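Local coordinates for putative agmatine deiminase (Streptococcus mutans, PDB 2EWO), which probably catalyses the hydrolysis of agmatine to N-carbamoylputrescine and ammonia, as an agmatine deiminase, at residues Arg16-Glu22 with His166-Glu170; Ile313-Ile318 with Phe339-Lys343; Ile318-Gly324 with Val344-Glu350. One frame throughout, in Å; residues are numbered along the deposited sequence.

Interaction 1 of 3, residues Arg16-Glu22 with His166-Glu170; sequences RMPGEFE and HVDGE
Arg16 reaches across to Gly169 and meets its carbonyl oxygen with the NE edge of the guanidinium, NE to O 3.1 Å at an N-H...O angle of 162°, the oxygen lying close to the guanidinium plane. NH2 makes a weak second bond to the same oxygen. A bend at chi3 (-83°) turns the far end of the arginine toward Glu22, whose OE2 forms a salt bridge with NH2 at 2.8 Å; NH1 has a further partner in Asp109. Glu22 OE2 also takes Gly19 N from above the carboxylate plane, so one oxygen holds both the Arg16 guanidinium and the first residue of the type I turn Gly19-Glu22. Beside this polar end, the extended chain of selenomethionine Met17 crosses Val167 at a slant, SE resting 3.5 Å from CG2. The far end of the Phe21 ring, CZ, approaches the backbone of Asp168 and Gly169 obliquely, while one face carries Gly19 CA. Glu20 OE1 lies at the imidazole edge of His166, whose ring also meets that of His360. An irregular loop is thus laid over an outer strand of a small mixed sheet, at the turn of the beta hairpin of strands 165-168 and 172-176, with Gly169 in the connection.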
loop_
_atom_site.group_PDB
_atom_site.type_symbol
_atom_site.label_atom_id
_atom_site.label_comp_id
_atom_site.label_asym_id
_atom_site.label_seq_id
_atom_site.Cartn_x
_atom_site.Cartn_y
_atom_site.Cartn_z
ATOM N N ARG A 16 30.360 -12.782 -19.297
ATOM C CA ARG A 16 30.736 -11.429 -19.703
ATOM C C ARG A 16 29.557 -10.629 -20.223
ATOM O O ARG A 16 28.769 -11.123 -21.028
ATOM C CB ARG A 16 31.796 -11.490 -20.813
ATOM C CG ARG A 16 31.480 -12.520 -21.908
ATOM C CD ARG A 16 32.360 -12.374 -23.143
ATOM N NE ARG A 16 31.861 -11.349 -24.057
ATOM C CZ ARG A 16 30.789 -11.489 -24.833
ATOM N NH1 ARG A 16 30.102 -12.623 -24.815
ATOM N NH2 ARG A 16 30.389 -10.493 -25.618
HETATM N N MSE A 17 29.445 -9.386 -19.768
HETATM C CA MSE A 17 28.374 -8.526 -20.236
HETATM C C MSE A 17 28.628 -8.330 -21.729
HETATM O O MSE A 17 29.624 -7.711 -22.118
HETATM C CB MSE A 17 28.406 -7.177 -19.520
HETATM C CG MSE A 17 27.425 -6.159 -20.105
HETATM SE SE MSE A 17 27.449 -4.398 -19.237
HETATM C CE MSE A 17 25.649 -3.779 -19.680
ATOM N N PRO A 18 27.731 -8.861 -22.581
ATOM C CA PRO A 18 27.818 -8.776 -24.038
ATOM C C PRO A 18 27.442 -7.379 -24.478
ATOM O O PRO A 18 26.682 -6.704 -23.791
ATOM C CB PRO A 18 26.785 -9.791 -24.482
ATOM C CG PRO A 18 25.682 -9.504 -23.518
ATOM C CD PRO A 18 26.442 -9.465 -22.191
ATOM N N GLY A 19 27.956 -6.960 -25.628
ATOM C CA GLY A 19 27.658 -5.639 -26.138
ATOM C C GLY A 19 26.180 -5.359 -26.314
ATOM O O GLY A 19 25.414 -6.205 -26.782
ATOM N N GLU A 20 25.784 -4.148 -25.947
ATOM C CA GLU A 20 24.392 -3.728 -26.046
ATOM C C GLU A 20 23.792 -4.048 -27.412
ATOM O O GLU A 20 22.608 -4.381 -27.525
ATOM C CB GLU A 20 24.290 -2.228 -25.766
ATOM C CG GLU A 20 22.873 -1.746 -25.490
ATOM C CD GLU A 20 22.835 -0.372 -24.821
ATOM O OE1 GLU A 20 23.417 -0.229 -23.709
ATOM O OE2 GLU A 20 22.219 0.557 -25.411
ATOM N N PHE A 21 24.625 -3.959 -28.439
ATOM C CA PHE A 21 24.218 -4.218 -29.811
ATOM C C PHE A 21 23.981 -5.690 -30.142
ATOM O O PHE A 21 23.185 -6.005 -31.029
ATOM C CB PHE A 21 25.263 -3.638 -30.758
ATOM C CG PHE A 21 26.683 -3.824 -30.289
ATOM C CD1 PHE A 21 27.327 -5.047 -30.426
ATOM C CD2 PHE A 21 27.382 -2.761 -29.722
ATOM C CE1 PHE A 21 28.648 -5.202 -30.005
ATOM C CE2 PHE A 21 28.695 -2.908 -29.301
ATOM C CZ PHE A 21 29.330 -4.126 -29.441
ATOM N N GLU A 22 24.664 -6.588 -29.432
ATOM C CA GLU A 22 24.503 -8.015 -29.684
ATOM C C GLU A 22 23.032 -8.428 -29.655
ATOM O O GLU A 22 22.170 -7.656 -29.225
ATOM C CB GLU A 22 25.321 -8.830 -28.672
ATOM C CG GLU A 22 26.828 -8.609 -28.795
ATOM C CD GLU A 22 27.655 -9.616 -27.998
ATOM O OE1 GLU A 22 27.414 -10.838 -28.138
ATOM O OE2 GLU A 22 28.562 -9.189 -27.242
ATOM N N HIS A 166 29.438 1.558 -20.088
ATOM C CA HIS A 166 29.172 1.058 -21.430
ATOM C C HIS A 166 30.266 0.074 -21.789
ATOM O O HIS A 166 31.456 0.333 -21.572
ATOM C CB HIS A 166 29.148 2.197 -22.442
ATOM C CG HIS A 166 27.807 2.848 -22.588
ATOM N ND1 HIS A 166 26.660 2.135 -22.870
ATOM C CD2 HIS A 166 27.439 4.150 -22.543
ATOM C CE1 HIS A 166 25.646 2.972 -22.997
ATOM N NE2 HIS A 166 26.091 4.201 -22.804
ATOM N N VAL A 167 29.854 -1.056 -22.354
ATOM C CA VAL A 167 30.786 -2.119 -22.700
ATOM C C VAL A 167 30.756 -2.580 -24.155
ATOM O O VAL A 167 29.750 -2.455 -24.850
ATOM C CB VAL A 167 30.529 -3.348 -21.799
ATOM C CG1 VAL A 167 31.655 -4.349 -21.939
ATOM C CG2 VAL A 167 30.382 -2.908 -20.365
ATOM N N ASP A 168 31.890 -3.106 -24.599
ATOM C CA ASP A 168 32.022 -3.639 -25.940
ATOM C C ASP A 168 32.350 -5.126 -25.751
ATOM O O ASP A 168 33.027 -5.507 -24.786
ATOM C CB ASP A 168 33.137 -2.912 -26.721
ATOM C CG ASP A 168 34.547 -3.277 -26.246
ATOM O OD1 ASP A 168 34.909 -2.962 -25.097
ATOM O OD2 ASP A 168 35.296 -3.879 -27.040
ATOM N N GLY A 169 31.849 -5.962 -26.655
ATOM C CA GLY A 169 32.088 -7.392 -26.558
ATOM C C GLY A 169 33.312 -7.827 -25.763
ATOM O O GLY A 169 33.186 -8.597 -24.810
ATOM N N GLU A 170 34.494 -7.325 -26.132
ATOM C CA GLU A 170 35.733 -7.716 -25.452
ATOM C C GLU A 170 36.254 -6.813 -24.337
ATOM O O GLU A 170 36.098 -5.595 -24.370
ATOM C CB GLU A 170 36.853 -7.955 -26.473
ATOM C CG GLU A 170 36.864 -7.007 -27.674
ATOM C CD GLU A 170 36.030 -7.526 -28.850
ATOM O OE1 GLU A 170 34.798 -7.684 -28.690
ATOM O OE2 GLU A 170 36.610 -7.779 -29.932
#

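Interaction 2 of 3, residues Ile313-Ile318 with Phe339-Lys343; sequences IVNGGI and FPDRK
The chain at Ile318 is joined to Lys343 by one backbone bond, Ile318 N to Lys343 O, 2.8 Å and bent (142°). Just before this bond, Arg342 lays its side chain across the turn that joins strands 312-314 and 317-321. The chain is stretched out from CG to NE, which carries it past Gly317, CG lying 3.5 Å from the Gly317 N, and brings the guanidinium side-on to the carbonyl of Val314. Both NE and NH2 bond to that one oxygen: NE to Val314 O is 2.9 Å, nearly straight at 161° and in the carbonyl plane, whereas NH2 to Val314 O is longer, 3.3 Å, and arrives tilted. Gly317 O also lies at the guanidinium edge, and Ile313 CG2 sits over one face. Ile313 and Ile318 meet Phe339 by their CD1 methyls, each crossing it at about a right angle; Ile313 CD1 is 4.2 Å from the ring centroid in an off-centre CH-pi contact. Lys343 leads away from the turn to a salt bridge with Glu58. Two nitrogens on one oxygen hold the guanidinium edge turned to Val314, and the charge so placed would probably polarise the Val314 carbonyl, while Ile318 lies against the arginine stem at CD and both isoleucines meet Phe339.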
loop_
_atom_site.group_PDB
_atom_site.type_symbol
_atom_site.label_atom_id
_atom_site.label_comp_id
_atom_site.label_asym_id
_atom_site.label_seq_id
_atom_site.Cartn_x
_atom_site.Cartn_y
_atom_site.Cartn_z
ATOM N N ILE A 313 19.890 0.400 -28.160
ATOM C CA ILE A 313 20.341 -0.424 -29.275
ATOM C C ILE A 313 19.714 -1.819 -29.266
ATOM O O ILE A 313 20.315 -2.764 -28.754
ATOM C CB ILE A 313 21.883 -0.606 -29.255
ATOM C CG1 ILE A 313 22.575 0.751 -29.355
ATOM C CG2 ILE A 313 22.321 -1.510 -30.401
ATOM C CD1 ILE A 313 22.193 1.553 -30.595
ATOM N N VAL A 314 18.511 -1.956 -29.811
ATOM C CA VAL A 314 17.886 -3.272 -29.863
ATOM C C VAL A 314 18.503 -3.966 -31.086
ATOM O O VAL A 314 19.377 -3.395 -31.752
ATOM C CB VAL A 314 16.354 -3.167 -30.036
ATOM C CG1 VAL A 314 15.812 -2.121 -29.096
ATOM C CG2 VAL A 314 15.995 -2.835 -31.471
ATOM N N ASN A 315 18.086 -5.198 -31.367
ATOM C CA ASN A 315 18.610 -5.889 -32.534
ATOM C C ASN A 315 17.738 -5.521 -33.736
ATOM O O ASN A 315 16.503 -5.609 -33.686
ATOM C CB ASN A 315 18.657 -7.413 -32.313
ATOM C CG ASN A 315 17.369 -7.976 -31.726
ATOM O OD1 ASN A 315 16.267 -7.701 -32.212
ATOM N ND2 ASN A 315 17.510 -8.786 -30.681
ATOM N N GLY A 316 18.398 -5.058 -34.796
ATOM C CA GLY A 316 17.701 -4.649 -36.005
ATOM C C GLY A 316 16.879 -3.373 -35.852
ATOM O O GLY A 316 15.901 -3.174 -36.571
ATOM N N GLY A 317 17.271 -2.503 -34.923
ATOM C CA GLY A 317 16.531 -1.270 -34.720
ATOM C C GLY A 317 17.146 -0.329 -33.697
ATOM O O GLY A 317 17.948 -0.736 -32.857
ATOM N N ILE A 318 16.778 0.943 -33.775
ATOM C CA ILE A 318 17.280 1.944 -32.846
ATOM C C ILE A 318 16.130 2.806 -32.392
ATOM O O ILE A 318 15.280 3.196 -33.193
ATOM C CB ILE A 318 18.336 2.851 -33.496
ATOM C CG1 ILE A 318 19.640 2.070 -33.651
ATOM C CG2 ILE A 318 18.540 4.116 -32.657
ATOM C CD1 ILE A 318 20.742 2.859 -34.309
ATOM N N PHE A 339 24.567 3.022 -37.602
ATOM C CA PHE A 339 23.921 1.735 -37.779
ATOM C C PHE A 339 23.100 1.739 -39.061
ATOM O O PHE A 339 21.877 1.910 -39.040
ATOM C CB PHE A 339 23.037 1.407 -36.571
ATOM C CG PHE A 339 23.790 1.315 -35.268
ATOM C CD1 PHE A 339 24.031 2.452 -34.502
ATOM C CD2 PHE A 339 24.274 0.092 -34.815
ATOM C CE1 PHE A 339 24.738 2.375 -33.306
ATOM C CE2 PHE A 339 24.983 0.004 -33.620
ATOM C CZ PHE A 339 25.215 1.149 -32.866
ATOM N N PRO A 340 23.775 1.548 -40.205
ATOM C CA PRO A 340 23.112 1.529 -41.513
ATOM C C PRO A 340 22.110 0.386 -41.642
ATOM O O PRO A 340 20.977 0.582 -42.080
ATOM C CB PRO A 340 24.284 1.381 -42.479
ATOM C CG PRO A 340 25.255 0.547 -41.687
ATOM C CD PRO A 340 25.206 1.222 -40.340
ATOM N N ASP A 341 22.543 -0.805 -41.255
ATOM C CA ASP A 341 21.692 -1.980 -41.329
ATOM C C ASP A 341 20.809 -2.103 -40.082
ATOM O O ASP A 341 20.699 -3.172 -39.484
ATOM C CB ASP A 341 22.565 -3.226 -41.497
ATOM C CG ASP A 341 23.689 -3.285 -40.478
ATOM O OD1 ASP A 341 23.389 -3.384 -39.265
ATOM O OD2 ASP A 341 24.871 -3.223 -40.885
ATOM N N ARG A 342 20.183 -0.997 -39.692
ATOM C CA ARG A 342 19.308 -0.978 -38.522
ATOM C C ARG A 342 18.252 0.102 -38.686
ATOM O O ARG A 342 18.587 1.279 -38.814
ATOM C CB ARG A 342 20.113 -0.690 -37.251
ATOM C CG ARG A 342 20.414 -1.901 -36.381
ATOM C CD ARG A 342 20.777 -1.460 -34.962
ATOM N NE ARG A 342 20.977 -2.594 -34.067
ATOM C CZ ARG A 342 22.041 -3.392 -34.094
ATOM N NH1 ARG A 342 23.013 -3.181 -34.969
ATOM N NH2 ARG A 342 22.124 -4.409 -33.251
ATOM N N LYS A 343 16.981 -0.278 -38.681
ATOM C CA LYS A 343 15.927 0.719 -38.823
ATOM C C LYS A 343 15.918 1.637 -37.604
ATOM O O LYS A 343 15.864 1.180 -36.462
ATOM C CB LYS A 343 14.553 0.059 -38.976
ATOM C CG LYS A 343 13.447 1.078 -39.198
ATOM C CD LYS A 343 12.069 0.458 -39.291
ATOM C CE LYS A 343 11.012 1.561 -39.291
ATOM N NZ LYS A 343 9.632 1.070 -38.970
#

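Interaction 3 of 3, residues Ile318-Gly324 with Val344-Glu350; sequences IILPQYG and VVGVRTE
Val347 O is gripped by two backbone amides, which reach it from opposite faces of its carbonyl plane: Gln322 N across the contact at 2.9 Å, and Thr349 N from two residues further along, which closes an inverse gamma turn centred on Arg348. Ahead of this point the bonds are those of a regular parallel ladder. Val345 N donates to Ile318 O at 2.7 Å, Leu320 N to Val345 O and Val347 N to Leu320 O, so that Val345 uses both its N and its O toward strand 317-321. The two strands are the ends of a beta-alpha-beta crossover whose helix, 328-338, packs on Leu320 and Val344, Ile318 on the same face meeting Phe339 just past the helix; the short strand axes cross at -34°. On that face Ile318 and Val344 lie side by side and point the same way, CB of the isoleucine 3.7 Å from CG2 of the valine. Ile319 and Val347 turn to the other face, where Ile319 packs on helix 43-57 and Val347 touches its Glu51. Beyond the ladder, Tyr323 and Glu350 slide past each other in opposite directions, with Glu350 CA at the edge of the ring; the phenol OH is hydrogen-bonded to Ser307 O. Bends at chi2 and chi3 (-71° and -75°) fold Arg348 back over the chain, bringing one guanidinium face over Tyr323 O and NH1 beside Gly324 CA. Arg348 NH2 pairs with Glu350 OE2, a rather long salt bridge of 3.6 Å.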
loop_
_atom_site.group_PDB
_atom_site.type_symbol
_atom_site.label_atom_id
_atom_site.label_comp_id
_atom_site.label_asym_id
_atom_site.label_seq_id
_atom_site.Cartn_x
_atom_site.Cartn_y
_atom_site.Cartn_z
ATOM N N ILE A 318 16.778 0.943 -33.775
ATOM C CA ILE A 318 17.280 1.944 -32.846
ATOM C C ILE A 318 16.130 2.806 -32.392
ATOM O O ILE A 318 15.280 3.196 -33.193
ATOM C CB ILE A 318 18.336 2.851 -33.496
ATOM C CG1 ILE A 318 19.640 2.070 -33.651
ATOM C CG2 ILE A 318 18.540 4.116 -32.657
ATOM C CD1 ILE A 318 20.742 2.859 -34.309
ATOM N N ILE A 319 16.095 3.084 -31.095
ATOM C CA ILE A 319 15.051 3.917 -30.528
ATOM C C ILE A 319 15.771 5.183 -30.090
ATOM O O ILE A 319 16.538 5.170 -29.127
ATOM C CB ILE A 319 14.391 3.227 -29.324
ATOM C CG1 ILE A 319 14.137 1.740 -29.647
ATOM C CG2 ILE A 319 13.097 3.950 -28.970
ATOM C CD1 ILE A 319 13.087 1.460 -30.723
ATOM N N LEU A 320 15.537 6.268 -30.821
ATOM C CA LEU A 320 16.196 7.539 -30.538
ATOM C C LEU A 320 15.238 8.631 -30.067
ATOM O O LEU A 320 14.089 8.712 -30.515
ATOM C CB LEU A 320 16.947 8.019 -31.795
ATOM C CG LEU A 320 17.839 9.267 -31.729
ATOM C CD1 LEU A 320 19.197 8.906 -31.123
ATOM C CD2 LEU A 320 18.033 9.820 -33.136
ATOM N N PRO A 321 15.709 9.485 -29.144
ATOM C CA PRO A 321 14.901 10.581 -28.604
ATOM C C PRO A 321 14.722 11.738 -29.575
ATOM O O PRO A 321 15.644 12.089 -30.299
ATOM C CB PRO A 321 15.658 10.971 -27.334
ATOM C CG PRO A 321 17.075 10.622 -27.653
ATOM C CD PRO A 321 16.953 9.309 -28.368
ATOM N N GLN A 322 13.520 12.309 -29.595
ATOM C CA GLN A 322 13.192 13.434 -30.471
ATOM C C GLN A 322 12.506 14.515 -29.638
ATOM O O GLN A 322 11.273 14.530 -29.509
ATOM C CB GLN A 322 12.239 12.994 -31.591
ATOM C CG GLN A 322 12.742 11.879 -32.507
ATOM C CD GLN A 322 13.885 12.310 -33.403
ATOM O OE1 GLN A 322 15.005 12.525 -32.940
ATOM N NE2 GLN A 322 13.604 12.449 -34.698
ATOM N N TYR A 323 13.307 15.424 -29.091
ATOM C CA TYR A 323 12.793 16.506 -28.246
ATOM C C TYR A 323 12.061 17.622 -29.000
ATOM O O TYR A 323 11.318 18.412 -28.405
ATOM C CB TYR A 323 13.943 17.112 -27.436
ATOM C CG TYR A 323 14.866 16.078 -26.843
ATOM C CD1 TYR A 323 14.411 15.164 -25.891
ATOM C CD2 TYR A 323 16.195 16.001 -27.246
ATOM C CE1 TYR A 323 15.267 14.192 -25.358
ATOM C CE2 TYR A 323 17.057 15.040 -26.724
ATOM C CZ TYR A 323 16.595 14.139 -25.784
ATOM O OH TYR A 323 17.462 13.193 -25.280
ATOM N N GLY A 324 12.247 17.675 -30.313
ATOM C CA GLY A 324 11.610 18.728 -31.083
ATOM C C GLY A 324 12.563 19.910 -31.121
ATOM O O GLY A 324 12.167 21.075 -31.010
ATOM N N VAL A 344 15.977 2.938 -37.843
ATOM C CA VAL A 344 15.973 3.874 -36.736
ATOM C C VAL A 344 14.580 4.468 -36.553
ATOM O O VAL A 344 13.948 4.886 -37.526
ATOM C CB VAL A 344 17.025 4.988 -36.971
ATOM C CG1 VAL A 344 16.856 6.116 -35.969
ATOM C CG2 VAL A 344 18.420 4.393 -36.848
ATOM N N VAL A 345 14.094 4.459 -35.308
ATOM C CA VAL A 345 12.783 5.022 -34.963
ATOM C C VAL A 345 12.994 6.096 -33.903
ATOM O O VAL A 345 13.873 5.971 -33.054
ATOM C CB VAL A 345 11.798 3.957 -34.386
ATOM C CG1 VAL A 345 10.450 4.610 -34.079
ATOM C CG2 VAL A 345 11.609 2.811 -35.369
ATOM N N GLY A 346 12.191 7.152 -33.950
ATOM C CA GLY A 346 12.338 8.215 -32.971
ATOM C C GLY A 346 11.029 8.545 -32.286
ATOM O O GLY A 346 9.981 8.557 -32.933
ATOM N N VAL A 347 11.084 8.811 -30.978
ATOM C CA VAL A 347 9.880 9.143 -30.205
ATOM C C VAL A 347 10.051 10.404 -29.334
ATOM O O VAL A 347 11.150 10.721 -28.880
ATOM C CB VAL A 347 9.453 7.959 -29.290
ATOM C CG1 VAL A 347 8.005 8.138 -28.854
ATOM C CG2 VAL A 347 9.644 6.630 -30.016
ATOM N N ARG A 348 8.955 11.115 -29.110
ATOM C CA ARG A 348 8.978 12.328 -28.304
ATOM C C ARG A 348 9.222 12.003 -26.827
ATOM O O ARG A 348 8.321 12.143 -25.990
ATOM C CB ARG A 348 7.649 13.067 -28.449
ATOM C CG ARG A 348 7.237 13.290 -29.883
ATOM C CD ARG A 348 8.114 14.327 -30.536
ATOM N NE ARG A 348 7.774 15.668 -30.093
ATOM C CZ ARG A 348 8.210 16.769 -30.689
ATOM N NH1 ARG A 348 9.006 16.670 -31.749
ATOM N NH2 ARG A 348 7.842 17.960 -30.235
ATOM N N THR A 349 10.440 11.565 -26.516
ATOM C CA THR A 349 10.809 11.209 -25.145
ATOM C C THR A 349 11.317 12.435 -24.390
ATOM O O THR A 349 12.125 12.347 -23.461
ATOM C CB THR A 349 11.886 10.091 -25.133
ATOM O OG1 THR A 349 13.075 10.548 -25.788
ATOM C CG2 THR A 349 11.366 8.856 -25.854
ATOM N N GLU A 350 10.817 13.586 -24.812
ATOM C CA GLU A 350 11.166 14.859 -24.210
ATOM C C GLU A 350 10.463 14.975 -22.859
ATOM O O GLU A 350 11.007 15.541 -21.912
ATOM C CB GLU A 350 10.706 15.990 -25.128
ATOM C CG GLU A 350 9.292 15.765 -25.634
ATOM C CD GLU A 350 8.509 17.040 -25.768
ATOM O OE1 GLU A 350 8.613 17.894 -24.857
ATOM O OE2 GLU A 350 7.773 17.180 -26.770
#

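Overall arrangement
Interactions 2 and 3 hold the same three-stranded sheet: both use strand 317-321 and share Ile318, the former where strand 343-347 sets out beside it, the latter along the parallel pair and past its end. Interaction 1 lies on a different sheet, yet it touches interaction 2, since Glu20 and Phe21 pack against Ile313; it stays about 8 Å from interaction 3 between nearest atoms. Interaction 1 lies nearest the chain centre and has no exposed residue among those that touch, while interactions 2 and 3 each have exposed residues at their margins. Main-chain bonds dominate interaction 3, between two helices, whereas in interactions 1 and 2 an arginine from a loop reaches a carbonyl at a turn.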